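Local coordinates for protein receptor-type adenylate cyclase GRESAG 4.1 (Trypanosoma brucei, PDB 1FX2) that converts ATP to cyclic AMP and diphosphate with magnesium as cofactor, through the class III catalytic domain, probably cytoplasmic, of a membrane receptor-type cyclase, at residues 66-70 / 71-75; 90-93 / 94-97. All coordinates share one frame; numbering follows the deposited sequence.

Contact 1 of 2, residues 66-70 / 71-75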
loop_
_atom_site.group_PDB
_atom_site.type_symbol
_atom_site.label_atom_id
_atom_site.label_comp_id
_atom_site.label_asym_id
_atom_site.label_seq_id
_atom_site.Cartn_x
_atom_site.Cartn_y
_atom_site.Cartn_z
ATOM N N ILE A 66 10.661 -7.590 18.069
ATOM C CA ILE A 66 12.083 -7.232 17.745
ATOM C C ILE A 66 12.127 -5.760 17.269
ATOM O O ILE A 66 11.221 -5.332 16.540
ATOM C CB ILE A 66 12.599 -8.136 16.581
ATOM C CG1 ILE A 66 12.604 -9.622 17.031
ATOM C CG2 ILE A 66 14.065 -7.721 16.180
ATOM C CD1 ILE A 66 12.672 -10.585 15.880
ATOM N N ALA A 67 13.127 -4.996 17.759
ATOM C CA ALA A 67 13.250 -3.588 17.322
ATOM C C ALA A 67 14.531 -3.416 16.525
ATOM O O ALA A 67 15.508 -4.116 16.723
ATOM C CB ALA A 67 13.274 -2.637 18.562
ATOM N N SER A 68 14.525 -2.479 15.599
ATOM C CA SER A 68 15.743 -2.250 14.786
ATOM C C SER A 68 15.914 -0.728 14.546
ATOM O O SER A 68 14.939 -0.033 14.306
ATOM C CB SER A 68 15.551 -2.865 13.404
ATOM O OG SER A 68 16.703 -2.621 12.610
ATOM N N LYS A 69 17.156 -0.264 14.680
ATOM C CA LYS A 69 17.477 1.155 14.318
ATOM C C LYS A 69 17.468 1.351 12.819
ATOM O O LYS A 69 17.359 2.454 12.345
ATOM C CB LYS A 69 18.886 1.466 14.829
ATOM C CG LYS A 69 18.976 1.509 16.272
ATOM C CD LYS A 69 20.482 1.770 16.630
ATOM C CE LYS A 69 20.678 1.719 18.102
ATOM N NZ LYS A 69 22.093 2.099 18.452
ATOM N N SER A 70 17.456 0.263 12.040
ATOM C CA SER A 70 17.520 0.310 10.582
ATOM C C SER A 70 16.306 -0.379 9.963
ATOM O O SER A 70 16.098 -1.559 10.195
ATOM C CB SER A 70 18.786 -0.487 10.122
ATOM O OG SER A 70 18.725 -0.787 8.758
ATOM N N PRO A 71 15.570 0.266 9.113
ATOM C CA PRO A 71 14.427 -0.390 8.489
ATOM C C PRO A 71 14.910 -1.518 7.574
ATOM O O PRO A 71 14.307 -2.604 7.545
ATOM C CB PRO A 71 13.775 0.730 7.681
ATOM C CG PRO A 71 14.190 1.982 8.408
ATOM C CD PRO A 71 15.571 1.737 8.835
ATOM N N PHE A 72 16.012 -1.339 6.828
ATOM C CA PHE A 72 16.453 -2.394 5.879
ATOM C C PHE A 72 16.950 -3.622 6.669
ATOM O O PHE A 72 16.692 -4.754 6.220
ATOM C CB PHE A 72 17.565 -1.875 4.919
ATOM C CG PHE A 72 17.877 -2.804 3.768
ATOM C CD1 PHE A 72 16.885 -3.171 2.890
ATOM C CD2 PHE A 72 19.171 -3.269 3.578
ATOM C CE1 PHE A 72 17.214 -4.009 1.791
ATOM C CE2 PHE A 72 19.465 -4.096 2.478
ATOM C CZ PHE A 72 18.493 -4.419 1.647
ATOM N N ALA A 73 17.567 -3.428 7.825
ATOM C CA ALA A 73 18.020 -4.593 8.559
ATOM C C ALA A 73 16.828 -5.403 8.994
ATOM O O ALA A 73 16.910 -6.636 9.029
ATOM C CB ALA A 73 18.843 -4.144 9.785
ATOM N N ALA A 74 15.739 -4.761 9.380
ATOM C CA ALA A 74 14.566 -5.490 9.829
ATOM C C ALA A 74 13.978 -6.280 8.645
ATOM O O ALA A 74 13.506 -7.427 8.806
ATOM C CB ALA A 74 13.543 -4.492 10.319
ATOM N N VAL A 75 13.913 -5.690 7.456
ATOM C CA VAL A 75 13.412 -6.351 6.304
ATOM C C VAL A 75 14.337 -7.510 5.953
ATOM O O VAL A 75 13.835 -8.640 5.617
ATOM C CB VAL A 75 13.336 -5.354 5.126
ATOM C CG1 VAL A 75 13.106 -6.057 3.799
ATOM C CG2 VAL A 75 12.229 -4.411 5.422
#
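Ser70 caps the helix that starts at Pro71: its OG takes the N-H of Ala73 at 3.0 Å from Ala73 N, with an N-H...O angle of 159°. With chi1 at 164°, OG stands anti to the serine's own backbone nitrogen, and this brings the hydroxyl in front of the first turn. This is a classic serine N-cap, followed by a proline at the first helical position, where the missing N-H costs nothing. The pyrrolidine ring follows directly on the cap, its CB pointing away from residues 66-70, and the ring touches Thr14 of strand 13-20 and Leu186. Ala73 adds a small apolar touch to the cap: its CB points back at the serine and rests 3.5 Å from Ser70 OG and 3.7 Å from Ser70 CB. The carbonyl of Ser70 has two donors. Ala74 N gives Ser70 O a weak first-turn helical bond of 3.3 Å, and the hydroxyl of Ser68, at the end of the strand, donates to it with Ser68 OG 2.7 Å from Ser70 O. That hydroxyl comes in bent, at 121° to the C=O bond and tilted out of the carbonyl plane. Next to the hydroxyl, Ser68 CB meets Ala74 CB at 4.0 Å, so the last strand residue packs against the first turn through methylene and methyl. Ala74 also leans on Thr14 and Ile16, joining this turn to the central sheet of the cyclase domain, whereas the long side chain of Lys69 leaves the turn and bonds through NZ to Asn3 O. Two serine hydroxyls thus perform separate tasks, one satisfying an N-H at the helix start and the other tying the strand end to the cap residue's carbonyl, so that two polar links hold the strand-to-helix turn together.

Contact 2 of 2, residues 90-93 / 94-97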
loop_
_atom_site.group_PDB
_atom_site.type_symbol
_atom_site.label_atom_id
_atom_site.label_comp_id
_atom_site.label_asym_id
_atom_site.label_seq_id
_atom_site.Cartn_x
_atom_site.Cartn_y
_atom_site.Cartn_z
ATOM N N TRP A 90 13.631 -30.096 9.908
ATOM C CA TRP A 90 12.759 -30.218 11.083
ATOM C C TRP A 90 12.655 -31.642 11.599
ATOM O O TRP A 90 12.053 -31.856 12.665
ATOM C CB TRP A 90 11.328 -29.654 10.742
ATOM C CG TRP A 90 11.344 -28.183 10.416
ATOM C CD1 TRP A 90 11.488 -27.659 9.187
ATOM C CD2 TRP A 90 11.342 -27.107 11.344
ATOM N NE1 TRP A 90 11.592 -26.301 9.253
ATOM C CE2 TRP A 90 11.507 -25.914 10.577
ATOM C CE3 TRP A 90 11.237 -27.047 12.752
ATOM C CZ2 TRP A 90 11.563 -24.645 11.171
ATOM C CZ3 TRP A 90 11.302 -25.777 13.348
ATOM C CH2 TRP A 90 11.457 -24.599 12.558
ATOM N N GLY A 91 13.168 -32.584 10.807
ATOM C CA GLY A 91 13.199 -33.987 11.272
ATOM C C GLY A 91 11.843 -34.650 11.330
ATOM O O GLY A 91 11.755 -35.753 11.870
ATOM N N THR A 92 10.843 -34.071 10.665
ATOM C CA THR A 92 9.505 -34.607 10.637
ATOM C C THR A 92 8.721 -33.983 9.492
ATOM O O THR A 92 8.973 -32.815 9.164
ATOM C CB THR A 92 8.731 -34.322 11.997
ATOM O OG1 THR A 92 7.443 -34.924 11.915
ATOM C CG2 THR A 92 8.523 -32.790 12.207
ATOM N N ASN A 93 7.724 -34.707 8.954
ATOM C CA ASN A 93 6.795 -34.110 7.959
ATOM C C ASN A 93 5.488 -33.875 8.663
ATOM O O ASN A 93 4.541 -33.379 8.031
ATOM C CB ASN A 93 6.488 -35.058 6.784
ATOM C CG ASN A 93 7.699 -35.345 5.934
ATOM O OD1 ASN A 93 8.472 -34.458 5.604
ATOM N ND2 ASN A 93 7.888 -36.624 5.633
ATOM N N ALA A 94 5.424 -34.130 9.982
ATOM C CA ALA A 94 4.121 -34.031 10.656
ATOM C C ALA A 94 3.516 -32.616 10.710
ATOM O O ALA A 94 2.314 -32.438 10.684
ATOM C CB ALA A 94 4.197 -34.554 12.066
ATOM N N LEU A 95 4.369 -31.650 10.866
ATOM C CA LEU A 95 3.898 -30.273 10.912
ATOM C C LEU A 95 3.361 -29.806 9.533
ATOM O O LEU A 95 2.253 -29.216 9.456
ATOM C CB LEU A 95 5.154 -29.545 11.380
ATOM C CG LEU A 95 5.312 -29.614 12.896
ATOM C CD1 LEU A 95 6.764 -29.610 13.303
ATOM C CD2 LEU A 95 4.570 -28.539 13.599
ATOM N N ASP A 96 4.047 -30.205 8.446
ATOM C CA ASP A 96 3.567 -29.911 7.084
ATOM C C ASP A 96 2.255 -30.645 6.814
ATOM O O ASP A 96 1.321 -30.083 6.243
ATOM C CB ASP A 96 4.642 -30.281 6.090
ATOM C CG ASP A 96 5.799 -29.318 6.142
ATOM O OD1 ASP A 96 6.792 -29.560 6.858
ATOM O OD2 ASP A 96 5.646 -28.230 5.522
ATOM N N ASP A 97 2.178 -31.905 7.257
ATOM C CA ASP A 97 0.892 -32.618 7.075
ATOM C C ASP A 97 -0.218 -31.930 7.804
ATOM O O ASP A 97 -1.316 -31.793 7.256
ATOM C CB ASP A 97 1.039 -34.067 7.654
ATOM C CG ASP A 97 1.900 -34.966 6.785
ATOM O OD1 ASP A 97 2.268 -34.613 5.663
ATOM O OD2 ASP A 97 2.277 -36.043 7.286
HETATM O O HOH W 1 6.946 -30.970 9.207
#
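Asn93 O accepts from Asp97 N at 2.9 Å, the N-H...O angle 164°, a first full helical bond that joins the extended Thr92 and the turn at Asn93 to the helix beginning at Ala94. Just before that turn the hydroxyl of Thr92 folds forward over the helix start: OG1 receives the N-H of Ala94 at 2.9 Å from Ala94 N, nearly straight at 163°. Its placement follows from chi1 of -178°, with OG1 anti to the threonine's backbone nitrogen and close to its carbonyl carbon. The same oxygen lies 3.3 Å from Ala94 CB, a methyl that also touches His30 and Leu33. The other branch of the threonine, the CG2 methyl, meets Leu95 CD1 at 3.8 Å, the two side chains crossing at about a right angle; Leu95 in turn packs on Met34 of helix 34-51. This is an ST turn leading into helix 94-109 of the class III cyclase catalytic domain, the threonine hydroxyl capping the helix's first amide. A water occupies the side of the turn where Asp96 lies. It donates to Thr92 O and to Asp96 OD1, each at 2.7 Å, and accepts from Asp96 N at 3.1 Å, bridging the loop carbonyl to the first helical turn. The carboxylate of Asp96 is buried but well supplied, since Gly131 N also bonds to OD1 and Tyr125 OH to OD2; these donors would be expected to stabilise its negative charge, as would the nearby helix N-terminus. The carboxylate of Asp97 folds back beside the carbonyl that its own backbone N-H reaches, Asp97 CG lying 3.3 Å from Asn93 O, while its OD1 forms a salt bridge with Arg100 one turn further along.

In the fold
From the N terminus, strand 63-68 leads into contact 1, which closes the tight turn between that strand and helix 71-87, next to strand 13-20 of the seven-stranded mixed sheet. The helix then carries the chain to the other side of the domain's centre, where contact 2 closes the loop before helix 94-109, beside helix 34-51. The two contacts lie in series, neither nested nor crossed, with centres about 31 Å apart and nearest atoms about 14 Å apart. Contact 1 joins the sheet to helix 71-87; contact 2 joins the loop after that helix to the start of helix 94-109.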